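Local atomic coordinates of enoyl-[acyl-carrier-protein] reductase [FMN] (Thermotoga maritima, PDB entry 5GVJ), a protein that probably reduces the enoyl-acyl-carrier-protein double bond in bacterial fatty acid synthesis, as an FMN-dependent, NADH-using flavoprotein of the FabK type. Residues G193-A198 / G282-I287. The protein carries 1 engineered substitution. Numbering follows the deposited sequence.
Sequences GTRFVA and GLIDEI. With NA (sodium ion), chain C.
The guanidinium group of R195 lies across the side chain of I284, whose CG2 sits 3.6 Å from the guanidinium plane, displaced from the centre of the group. At the edge of the same group NH2 donates twice, to the carbonyl O of E286 (2.8 Å, 157° at the hydrogen) and to the carbonyl O of A198 (2.9 Å), both acceptors lying close to the plane. NH1 reaches water 1, which also accepts from the backbone N of D285, so three in-plane partners fix the rotation of the group. The R195 side chain sets off with CG anti to the backbone N (chi1 175°) and then bends at chi2 and chi3, which carries NH2 alongside the chain to the carbonyl of A198, just past the C-terminal end of helix 193-197. With an alanine in place of R195, the carbonyls of E286 and A198 would probably lose their shared donor and one flank of I284 its cover. Beneath the guanidinium, CD1 of I284 meets CG2 of T194 and CA of R195, while CB of A198 touches CG2 of I284 and, at 3.6 Å, CD1 of I287. The carbonyl O of I284 binds the sodium ion (2.3 Å), together with the backbone carbonyls of A281, I212, V213 and A215 and water 2. The arrangement thus ties the sodium-bearing loop to helix 193-197, which follows strand 189-191 of the TIM-barrel fold and starts with the FMN-site residues G193 and T194.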
loop_
_atom_site.group_PDB
_atom_site.type_symbol
_atom_site.label_atom_id
_atom_site.label_comp_id
_atom_site.label_asym_id
_atom_site.label_seq_id
_atom_site.Cartn_x
_atom_site.Cartn_y
_atom_site.Cartn_z
ATOM N N GLY A 193 -3.231 14.269 0.153
ATOM C CA GLY A 193 -3.552 15.199 1.222
ATOM C C GLY A 193 -2.340 15.756 1.948
ATOM O O GLY A 193 -2.155 16.980 2.014
ATOM N N THR A 194 -1.491 14.867 2.470
ATOM C CA THR A 194 -0.364 15.328 3.277
ATOM C C THR A 194 0.620 16.142 2.439
ATOM O O THR A 194 1.130 17.171 2.903
ATOM C CB THR A 194 0.321 14.135 3.957
ATOM O OG1 THR A 194 -0.600 13.519 4.873
ATOM C CG2 THR A 194 1.558 14.580 4.732
ATOM N N ARG A 195 0.847 15.740 1.183
ATOM C CA ARG A 195 1.783 16.469 0.329
ATOM C C ARG A 195 1.360 17.927 0.139
ATOM O O ARG A 195 2.206 18.833 0.145
ATOM C CB ARG A 195 1.916 15.763 -1.023
ATOM C CG ARG A 195 2.779 16.501 -2.053
ATOM C CD ARG A 195 4.270 16.532 -1.660
ATOM N NE ARG A 195 4.636 17.721 -0.887
ATOM C CZ ARG A 195 5.889 18.065 -0.578
ATOM N NH1 ARG A 195 6.921 17.294 -0.945
ATOM N NH2 ARG A 195 6.110 19.181 0.120
ATOM N N PHE A 196 0.060 18.186 -0.036
ATOM C CA PHE A 196 -0.342 19.577 -0.241
ATOM C C PHE A 196 -0.531 20.350 1.063
ATOM O O PHE A 196 -0.439 21.584 1.047
ATOM C CB PHE A 196 -1.612 19.646 -1.100
ATOM C CG PHE A 196 -1.353 19.394 -2.564
ATOM C CD1 PHE A 196 -0.667 20.326 -3.329
ATOM C CD2 PHE A 196 -1.759 18.206 -3.167
ATOM C CE1 PHE A 196 -0.412 20.101 -4.679
ATOM C CE2 PHE A 196 -1.497 17.957 -4.520
ATOM C CZ PHE A 196 -0.827 18.900 -5.276
ATOM N N VAL A 197 -0.823 19.679 2.180
ATOM C CA VAL A 197 -0.735 20.349 3.479
ATOM C C VAL A 197 0.681 20.860 3.708
ATOM O O VAL A 197 0.890 21.946 4.273
ATOM C CB VAL A 197 -1.172 19.405 4.613
ATOM C CG1 VAL A 197 -0.761 19.978 5.968
ATOM C CG2 VAL A 197 -2.675 19.161 4.560
ATOM N N ALA A 198 1.678 20.084 3.278
ATOM C CA ALA A 198 3.085 20.478 3.381
ATOM C C ALA A 198 3.505 21.359 2.198
ATOM O O ALA A 198 4.464 21.077 1.481
ATOM C CB ALA A 198 3.969 19.242 3.479
ATOM N N GLY A 282 6.649 10.494 5.669
ATOM C CA GLY A 282 8.030 10.044 5.601
ATOM C C GLY A 282 8.678 10.215 4.244
ATOM O O GLY A 282 9.901 10.081 4.134
ATOM N N LEU A 283 7.889 10.501 3.214
ATOM C CA LEU A 283 8.395 10.783 1.883
ATOM C C LEU A 283 8.566 12.274 1.639
ATOM O O LEU A 283 9.021 12.673 0.561
ATOM C CB LEU A 283 7.444 10.207 0.834
ATOM C CG LEU A 283 7.173 8.713 0.922
ATOM C CD1 LEU A 283 6.027 8.337 -0.019
ATOM C CD2 LEU A 283 8.458 7.966 0.589
ATOM N N ILE A 284 8.190 13.105 2.602
ATOM C CA ILE A 284 8.177 14.553 2.440
ATOM C C ILE A 284 9.307 15.128 3.286
ATOM O O ILE A 284 9.319 14.978 4.516
ATOM C CB ILE A 284 6.817 15.138 2.831
ATOM C CG1 ILE A 284 5.751 14.680 1.823
ATOM C CG2 ILE A 284 6.881 16.667 2.910
ATOM C CD1 ILE A 284 4.338 14.809 2.347
ATOM N N ASP A 285 10.269 15.759 2.627
ATOM C CA ASP A 285 11.436 16.288 3.311
ATOM C C ASP A 285 11.558 17.794 3.225
ATOM O O ASP A 285 12.539 18.351 3.737
ATOM C CB ASP A 285 12.706 15.648 2.758
ATOM C CG ASP A 285 12.713 14.166 2.970
ATOM O OD1 ASP A 285 12.547 13.738 4.134
ATOM O OD2 ASP A 285 12.822 13.437 1.969
ATOM N N GLU A 286 10.603 18.473 2.601
ATOM C CA GLU A 286 10.652 19.928 2.587
ATOM C C GLU A 286 9.301 20.467 2.151
ATOM O O GLU A 286 8.518 19.782 1.483
ATOM C CB GLU A 286 11.767 20.458 1.681
ATOM C CG GLU A 286 11.685 20.013 0.250
ATOM C CD GLU A 286 12.741 20.674 -0.618
ATOM O OE1 GLU A 286 12.846 21.917 -0.583
ATOM O OE2 GLU A 286 13.475 19.954 -1.322
ATOM N N ILE A 287 9.036 21.697 2.564
ATOM C CA ILE A 287 7.814 22.399 2.187
ATOM C C ILE A 287 8.038 23.036 0.821
ATOM O O ILE A 287 8.981 23.814 0.633
ATOM C CB ILE A 287 7.437 23.448 3.239
ATOM C CG1 ILE A 287 7.329 22.804 4.625
ATOM C CG2 ILE A 287 6.150 24.155 2.859
ATOM C CD1 ILE A 287 6.348 21.640 4.704
HETATM NA NA NA C . 8.908 13.852 6.515
HETATM O O HOH W 1 9.981 16.785 -0.329
HETATM O O HOH W 2 10.958 12.585 5.856
#